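Local atomic coordinates of protease (Penicillium cyclopium, PDB entry 5Z6O), a protein that hydrolyses peptide bonds in proteins as a subtilisin-family serine protease, with casein, gelatin and type IV collagen as probable substrates. Residues Ser109-Gly114 with Met135-Ala140; Ala113-Ala118 with Asp147-Val152. One frame throughout, in Å; residues are numbered along the deposited sequence. Where two conformers were deposited one is given.

Overall arrangement
Coming from the N terminus, the chain runs through strand 93-98 into helix 108-124, where both contacts begin. Strand 131-135 follows, and interaction 1 closes the first loop by bringing Met135, the last residue of the strand, and the chain after it back to the first turns of the helix. The chain continues into helix 143-154, and interaction 2 closes a longer loop by setting that helix beside helix 108-124. The two share Ala113 and Gly114, and their spans overlap, interaction 2 starting slightly later and ending further on. They also touch, Met135 SD lying 3.8 Å from Met115 CE, so the two contacts join into one apolar layer between the helices and strand 131-135.

Interaction 1 of 2, residues Ser109-Gly114 with Met135-Ala140; sequences SQVIAG and MSLGGA. With PMS (phenylmethanesulfonic acid), chain C.
Val111 meets the loop side entirely through one methyl. Its CG1 lies 3.8 Å from Met135 CE and, less closely, 4.3 Å from Leu137 CD1, so a single branch of the helix residue faces two methyl groups that themselves sit side by side, CE and CD1 of those two residues being 3.6 Å apart. CG1 stands anti to the backbone N (chi1 174°), which carries it off the helix toward the end of strand 131-135. The methionine reaches back to it with a bend at its last torsion (chi3 65°), so that CE and not SD makes the contact. The two side chains meet at a slant, and only methyl groups meet here. Met145 of helix 143-154 and Val99, from a loop, also pack on Val111.

The fold here is the subtilase alpha/beta core: helix 108-124 covers the end of a central parallel strand, and the chain leaving that strand, Ser-Leu-Gly, is the segment that in subtilisins lines the S1 pocket.

The polar bonds of the loop go to other parts of the chain. Backbone bonds tie Met135 to Ser160 and Ala162, while Ser136 OG is hydrogen-bonded to Asn134 ND2 and to the O of Ser228, the residue expected, from a nearly identical protein, to be the serine of the charge relay system.

The remaining contacts are with the bound phenylmethanesulfonic acid. One face of its ring lies on the main chain, Gly138 N standing 3.5 Å above C4 and Ser136 O 3.7 Å from C2. From the Leu137 CA, the isobutyl group heads toward Val111 and the inhibitor lies the opposite way.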
ATOM      1  N   SER A 109       5.429  -4.444 -19.821  1.00 20.21           N
ATOM      2  CA  SER A 109       4.490  -3.672 -20.618  1.00 19.52           C
ATOM      3  C   SER A 109       3.048  -3.836 -20.109  1.00 15.83           C
ATOM      4  O   SER A 109       2.279  -2.865 -20.129  1.00 19.87           O
ATOM      5  CB  SER A 109       4.600  -4.038 -22.099  1.00 25.58           C
ATOM      6  OG  SER A 109       4.092  -5.331 -22.288  1.00 25.87           O
ATOM      7  N   GLN A 110       2.679  -5.028 -19.600  1.00 15.03           N
ATOM      8  CA  GLN A 110       1.326  -5.217 -19.040  1.00 18.02           C
ATOM      9  C   GLN A 110       1.120  -4.365 -17.797  1.00 15.62           C
ATOM     10  O   GLN A 110       0.024  -3.819 -17.566  1.00 16.05           O
ATOM     11  CB  GLN A 110       1.067  -6.674 -18.614  1.00 20.01           C
ATOM     12  CG  GLN A 110       1.289  -7.747 -19.619  1.00 29.29           C
ATOM     13  CD  GLN A 110       1.010  -9.138 -19.051  1.00 26.35           C
ATOM     14  OE1 GLN A 110       0.982  -9.352 -17.810  1.00 35.63           O
ATOM     15  NE2 GLN A 110       0.777 -10.087 -19.941  1.00 39.45           N
ATOM     16  N   VAL A 111       2.147  -4.301 -16.942  1.00 13.41           N
ATOM     17  CA  VAL A 111       2.060  -3.465 -15.738  1.00 12.19           C
ATOM     18  C   VAL A 111       1.897  -2.004 -16.121  1.00 12.22           C
ATOM     19  O   VAL A 111       1.058  -1.273 -15.560  1.00 13.21           O
ATOM     20  CB  VAL A 111       3.304  -3.663 -14.858  1.00 10.95           C
ATOM     21  CG1 VAL A 111       3.284  -2.685 -13.670  1.00 14.96           C
ATOM     22  CG2 VAL A 111       3.382  -5.089 -14.375  1.00 14.88           C
ATOM     23  N   ILE A 112       2.729  -1.533 -17.062  1.00 13.26           N
ATOM     24  CA  ILE A 112       2.668  -0.129 -17.431  1.00  7.05           C
ATOM     25  C   ILE A 112       1.317   0.202 -18.039  1.00 11.14           C
ATOM     26  O   ILE A 112       0.765   1.279 -17.787  1.00 13.74           O
ATOM     27  CB  ILE A 112       3.841   0.224 -18.377  1.00 16.74           C
ATOM     28  CG1 ILE A 112       5.149   0.103 -17.601  1.00 16.61           C
ATOM     29  CG2 ILE A 112       3.663   1.642 -18.973  1.00 17.22           C
ATOM     30  CD1 ILE A 112       6.368   0.240 -18.433  1.00 17.54           C
ATOM     31  N   ALA A 113       0.763  -0.714 -18.853  1.00 11.61           N
ATOM     32  CA  ALA A 113      -0.577  -0.510 -19.417  1.00 12.50           C
ATOM     33  C   ALA A 113      -1.625  -0.344 -18.315  1.00 16.01           C
ATOM     34  O   ALA A 113      -2.536   0.492 -18.433  1.00 14.85           O
ATOM     35  CB  ALA A 113      -0.937  -1.684 -20.343  1.00 11.32           C
ATOM     36  N   GLY A 114      -1.498  -1.102 -17.221  1.00 14.88           N
ATOM     37  CA  GLY A 114      -2.444  -0.929 -16.119  1.00 14.50           C
ATOM     38  C   GLY A 114      -2.277   0.404 -15.407  1.00 11.51           C
ATOM     39  O   GLY A 114      -3.263   1.064 -15.039  1.00 13.20           O
ATOM     40  N   MET A 135       1.470  -0.323  -5.440  1.00  9.61           N
ATOM     41  CA  MET A 135       2.190  -1.257  -6.319  1.00  6.44           C
ATOM     42  C   MET A 135       3.015  -2.174  -5.432  1.00  9.34           C
ATOM     43  O   MET A 135       4.107  -1.806  -5.019  1.00 10.57           O
ATOM     44  CB  MET A 135       3.091  -0.555  -7.337  1.00 13.29           C
ATOM     45  CG  MET A 135       2.253   0.038  -8.473  1.00 14.48           C
ATOM     46  SD  MET A 135       3.332   0.626  -9.860  1.00 20.91           S
ATOM     47  CE  MET A 135       4.059  -0.877 -10.468  1.00 19.04           C
ATOM     48  N   SER A 136       2.487  -3.341  -5.125  1.00 12.47           N
ATOM     49  CA  SER A 136       3.219  -4.316  -4.320  1.00 14.73           C
ATOM     50  C   SER A 136       3.888  -5.329  -5.218  1.00 17.03           C
ATOM     51  O   SER A 136       3.597  -6.502  -5.153  1.00 28.36           O
ATOM     52  CB  SER A 136       2.275  -5.008  -3.337  1.00 18.28           C
ATOM     53  OG  SER A 136       1.908  -4.136  -2.268  1.00 11.94           O
ATOM     54  N   LEU A 137       4.688  -4.860  -6.152  1.00 15.35           N
ATOM     55  CA  LEU A 137       5.410  -5.706  -7.078  1.00 17.27           C
ATOM     56  C   LEU A 137       6.671  -4.946  -7.453  1.00 22.20           C
ATOM     57  O   LEU A 137       6.783  -3.740  -7.241  1.00 19.10           O
ATOM     58  CB  LEU A 137       4.593  -6.041  -8.327  1.00 19.81           C
ATOM     59  CG  LEU A 137       4.040  -4.841  -9.103  1.00 27.07           C
ATOM     60  CD1 LEU A 137       5.035  -4.286 -10.118  1.00 31.94           C
ATOM     61  CD2 LEU A 137       2.721  -5.219  -9.799  1.00 31.39           C
ATOM     62  N   GLY A 138       7.631  -5.659  -7.988  1.00 27.77           N
ATOM     63  CA  GLY A 138       8.913  -5.025  -8.231  1.00 19.99           C
ATOM     64  C   GLY A 138       9.725  -5.949  -9.097  1.00 22.99           C
ATOM     65  O   GLY A 138       9.380  -7.118  -9.293  1.00 22.72           O
ATOM     66  N   GLY A 139      10.802  -5.415  -9.626  1.00 17.47           N
ATOM     67  CA  GLY A 139      11.620  -6.245 -10.468  1.00 22.83           C
ATOM     68  C   GLY A 139      12.929  -5.574 -10.703  1.00 17.38           C
ATOM     69  O   GLY A 139      13.287  -4.633  -9.999  1.00 17.45           O
ATOM     70  N   ALA A 140      13.654  -6.097 -11.681  1.00 18.34           N
ATOM     71  CA  ALA A 140      14.959  -5.552 -12.008  1.00 19.27           C
ATOM     72  C   ALA A 140      14.805  -4.114 -12.482  1.00 18.10           C
ATOM     73  O   ALA A 140      13.730  -3.682 -12.906  1.00 16.55           O
ATOM     74  CB  ALA A 140      15.640  -6.396 -13.085  1.00 25.43           C
TER
HETATM   75  C   PMS C 302       5.647  -9.559  -3.885  1.00 50.72           C
HETATM   76  S   PMS C 302       5.110  -9.286  -2.173  1.00 73.34           S
HETATM   77  C1  PMS C 302       6.797  -8.610  -4.255  0.56 57.13           C
HETATM   78  C2  PMS C 302       6.878  -7.315  -3.755  0.56 21.34           C
HETATM   79  C3  PMS C 302       7.931  -6.488  -4.122  0.56 32.69           C
HETATM   80  C4  PMS C 302       8.915  -6.944  -4.986  0.56 33.79           C
HETATM   81  C5  PMS C 302       8.830  -8.234  -5.488  0.56 41.16           C
HETATM   82  C6  PMS C 302       7.788  -9.066  -5.114  0.56 55.48           C
HETATM   83  O2S PMS C 302       4.389 -10.476  -1.614  1.00 79.29           O
HETATM   84  O1S PMS C 302       6.273  -9.136  -1.240  1.00 98.40           O

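Interaction 2 of 2, residues Ala113-Ala118 with Asp147-Val152; sequences AGMDWA and DAAANV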
ATOM      1  N   ALA A 113       0.763  -0.714 -18.853  1.00 11.61           N
ATOM      2  CA  ALA A 113      -0.577  -0.510 -19.417  1.00 12.50           C
ATOM      3  C   ALA A 113      -1.625  -0.344 -18.315  1.00 16.01           C
ATOM      4  O   ALA A 113      -2.536   0.492 -18.433  1.00 14.85           O
ATOM      5  CB  ALA A 113      -0.937  -1.684 -20.343  1.00 11.32           C
ATOM      6  N   GLY A 114      -1.498  -1.102 -17.221  1.00 14.88           N
ATOM      7  CA  GLY A 114      -2.444  -0.929 -16.119  1.00 14.50           C
ATOM      8  C   GLY A 114      -2.277   0.404 -15.407  1.00 11.51           C
ATOM      9  O   GLY A 114      -3.263   1.064 -15.039  1.00 13.20           O
ATOM     10  N   MET A 115      -1.020   0.831 -15.223  1.00 11.37           N
ATOM     11  CA  MET A 115      -0.761   2.138 -14.613  1.00  9.06           C
ATOM     12  C   MET A 115      -1.347   3.263 -15.447  1.00 12.81           C
ATOM     13  O   MET A 115      -1.967   4.201 -14.906  1.00 17.09           O
ATOM     14  CB  MET A 115       0.749   2.347 -14.446  1.00 10.67           C
ATOM     15  CG  MET A 115       1.395   1.284 -13.576  1.00 13.65           C
ATOM     16  SD  MET A 115       3.185   1.304 -13.649  1.00 18.08           S
ATOM     17  CE  MET A 115       3.489   2.878 -12.894  1.00 16.37           C
ATOM     18  N   ASP A 116      -1.138   3.183 -16.770  1.00 12.97           N
ATOM     19  CA  ASP A 116      -1.682   4.179 -17.682  0.59 16.55           C
ATOM     20  C   ASP A 116      -3.206   4.218 -17.620  1.00 14.43           C
ATOM     21  O   ASP A 116      -3.814   5.310 -17.612  1.00 17.83           O
ATOM     22  CB  ASP A 116      -1.217   3.875 -19.113  0.59 17.42           C
ATOM     23  CG  ASP A 116       0.231   4.281 -19.381  0.59 19.29           C
ATOM     24  OD1 ASP A 116       0.906   4.883 -18.506  0.59 23.19           O
ATOM     25  OD2 ASP A 116       0.698   3.975 -20.490  0.59 19.68           O
ATOM     26  N   TRP A 117      -3.845   3.039 -17.588  1.00 13.93           N
ATOM     27  CA  TRP A 117      -5.304   2.995 -17.470  1.00 15.69           C
ATOM     28  C   TRP A 117      -5.768   3.710 -16.213  1.00 18.29           C
ATOM     29  O   TRP A 117      -6.738   4.492 -16.237  1.00 14.85           O
ATOM     30  CB  TRP A 117      -5.793   1.548 -17.466  1.00 17.18           C
ATOM     31  CG  TRP A 117      -7.273   1.460 -17.331  1.00 19.43           C
ATOM     32  CD1 TRP A 117      -8.188   1.350 -18.344  1.00 23.10           C
ATOM     33  CD2 TRP A 117      -8.029   1.513 -16.104  1.00 14.23           C
ATOM     34  NE1 TRP A 117      -9.474   1.341 -17.819  1.00 22.25           N
ATOM     35  CE2 TRP A 117      -9.402   1.436 -16.449  1.00 17.35           C
ATOM     36  CE3 TRP A 117      -7.680   1.619 -14.758  1.00 17.05           C
ATOM     37  CZ2 TRP A 117     -10.417   1.465 -15.490  1.00 20.00           C
ATOM     38  CZ3 TRP A 117      -8.703   1.635 -13.792  1.00 14.64           C
ATOM     39  CH2 TRP A 117     -10.050   1.566 -14.169  1.00 19.50           C
ATOM     40  N   ALA A 118      -5.073   3.468 -15.099  1.00 13.77           N
ATOM     41  CA  ALA A 118      -5.511   4.052 -13.833  1.00 10.61           C
ATOM     42  C   ALA A 118      -5.391   5.574 -13.843  1.00 13.55           C
ATOM     43  O   ALA A 118      -6.244   6.285 -13.280  1.00 14.76           O
ATOM     44  CB  ALA A 118      -4.706   3.432 -12.694  1.00 11.23           C
ATOM     45  N   ASP A 147      10.090   5.626 -15.417  1.00  7.72           N
ATOM     46  CA  ASP A 147       9.388   6.738 -16.070  1.00 11.86           C
ATOM     47  C   ASP A 147       7.883   6.640 -15.866  1.00  9.97           C
ATOM     48  O   ASP A 147       7.206   7.666 -15.669  1.00 14.66           O
ATOM     49  CB  ASP A 147       9.648   6.761 -17.574  1.00 12.32           C
ATOM     50  CG  ASP A 147      11.081   7.142 -17.915  1.00 15.81           C
ATOM     51  OD1 ASP A 147      11.781   7.687 -17.040  1.00 17.55           O
ATOM     52  OD2 ASP A 147      11.458   6.864 -19.080  1.00 19.38           O
ATOM     53  N   ALA A 148       7.335   5.434 -16.033  1.00 10.96           N
ATOM     54  CA  ALA A 148       5.893   5.260 -15.872  1.00 12.19           C
ATOM     55  C   ALA A 148       5.462   5.620 -14.454  1.00 13.21           C
ATOM     56  O   ALA A 148       4.429   6.283 -14.256  1.00 12.62           O
ATOM     57  CB  ALA A 148       5.504   3.827 -16.199  1.00 11.86           C
ATOM     58  N   ALA A 149       6.226   5.163 -13.461  1.00  9.54           N
ATOM     59  CA  ALA A 149       5.902   5.489 -12.062  1.00 12.85           C
ATOM     60  C   ALA A 149       5.964   6.991 -11.802  1.00 13.20           C
ATOM     61  O   ALA A 149       5.079   7.574 -11.126  1.00 14.53           O
ATOM     62  CB  ALA A 149       6.845   4.755 -11.119  1.00 10.90           C
ATOM     63  N   ALA A 150       7.024   7.643 -12.303  1.00 13.67           N
ATOM     64  CA  ALA A 150       7.129   9.084 -12.118  1.00 12.39           C
ATOM     65  C   ALA A 150       5.960   9.795 -12.777  1.00 13.27           C
ATOM     66  O   ALA A 150       5.470  10.798 -12.263  1.00 17.76           O
ATOM     67  CB  ALA A 150       8.455   9.626 -12.674  1.00 14.55           C
ATOM     68  N   ASN A 151       5.512   9.299 -13.928  1.00 16.01           N
ATOM     69  CA  ASN A 151       4.372   9.920 -14.586  1.00 19.67           C
ATOM     70  C   ASN A 151       3.094   9.775 -13.760  1.00 20.59           C
ATOM     71  O   ASN A 151       2.238  10.672 -13.770  1.00 14.88           O
ATOM     72  CB  ASN A 151       4.179   9.303 -15.970  1.00 20.04           C
ATOM     73  CG  ASN A 151       3.041   9.941 -16.719  1.00 34.15           C
ATOM     74  OD1 ASN A 151       3.102  11.126 -17.044  1.00 32.15           O
ATOM     75  ND2 ASN A 151       1.981   9.176 -16.970  1.00 36.63           N
ATOM     76  N   VAL A 152       2.905   8.627 -13.098  1.00 12.39           N
ATOM     77  CA  VAL A 152       1.736   8.490 -12.216  1.00  9.26           C
ATOM     78  C   VAL A 152       1.712   9.632 -11.213  1.00 10.88           C
ATOM     79  O   VAL A 152       0.669  10.272 -10.987  1.00 14.09           O
ATOM     80  CB  VAL A 152       1.750   7.121 -11.499  1.00 12.01           C
ATOM     81  CG1 VAL A 152       0.642   7.012 -10.399  1.00  8.68           C
ATOM     82  CG2 VAL A 152       1.578   6.020 -12.512  1.00 11.30           C
TER
HETATM   83  O   HOH W   1       2.107   6.197 -16.154  1.00 32.90           O
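The Met115 methyl sits over one face of the flat peptide that joins Ala148 to Ala149. CE is 3.6 Å from Ala149 N and 3.7 Å from Ala148 C, nearly straight above the peptide, so the end of the methionine lies on helix backbone left open to it by the small side chains of Ala148 and Ala149. Around the methyl, Ala148 CB comes in at 4.0 Å and Val152 CG2 at 3.7 Å, so the methyl touches residues about one helical turn apart. The methionine reaches them by running extended through chi2 and then turning at chi3 (66°), which brings CE rather than SD down on the neighbouring helix.

At the edge of the same peptide, Ala148 O accepts a hydrogen bond from a water, 3.0 Å away and tilted out of the peptide plane to the side of helix 113-118. That water also accepts from the amide of Asn151, whose ND2 is 3.1 Å from it. It donates to Asp116 OD1 as well, but the aspartate was deposited in two conformers, so this third arm is doubtful. On this polar side the water, held by Ala148 O and Asn151 ND2, stands between Asn151 and Asp116, which do not meet directly.

The two segments run almost parallel, 13° apart, yet their axes come no closer than 10.2 Å, a separation that the long Met115 side chain bridges. Both helices belong to successive beta-alpha-beta crossovers of the subtilase core. They lie on the parallel sheet, with Ala118 and Val152 both resting on Met133 of strand 131-135. Val152 also packs on Val157 and Ala149 on Leu159 of strand 157-162, while Ala118 and Trp117 reach Tyr39 of strand 37-42.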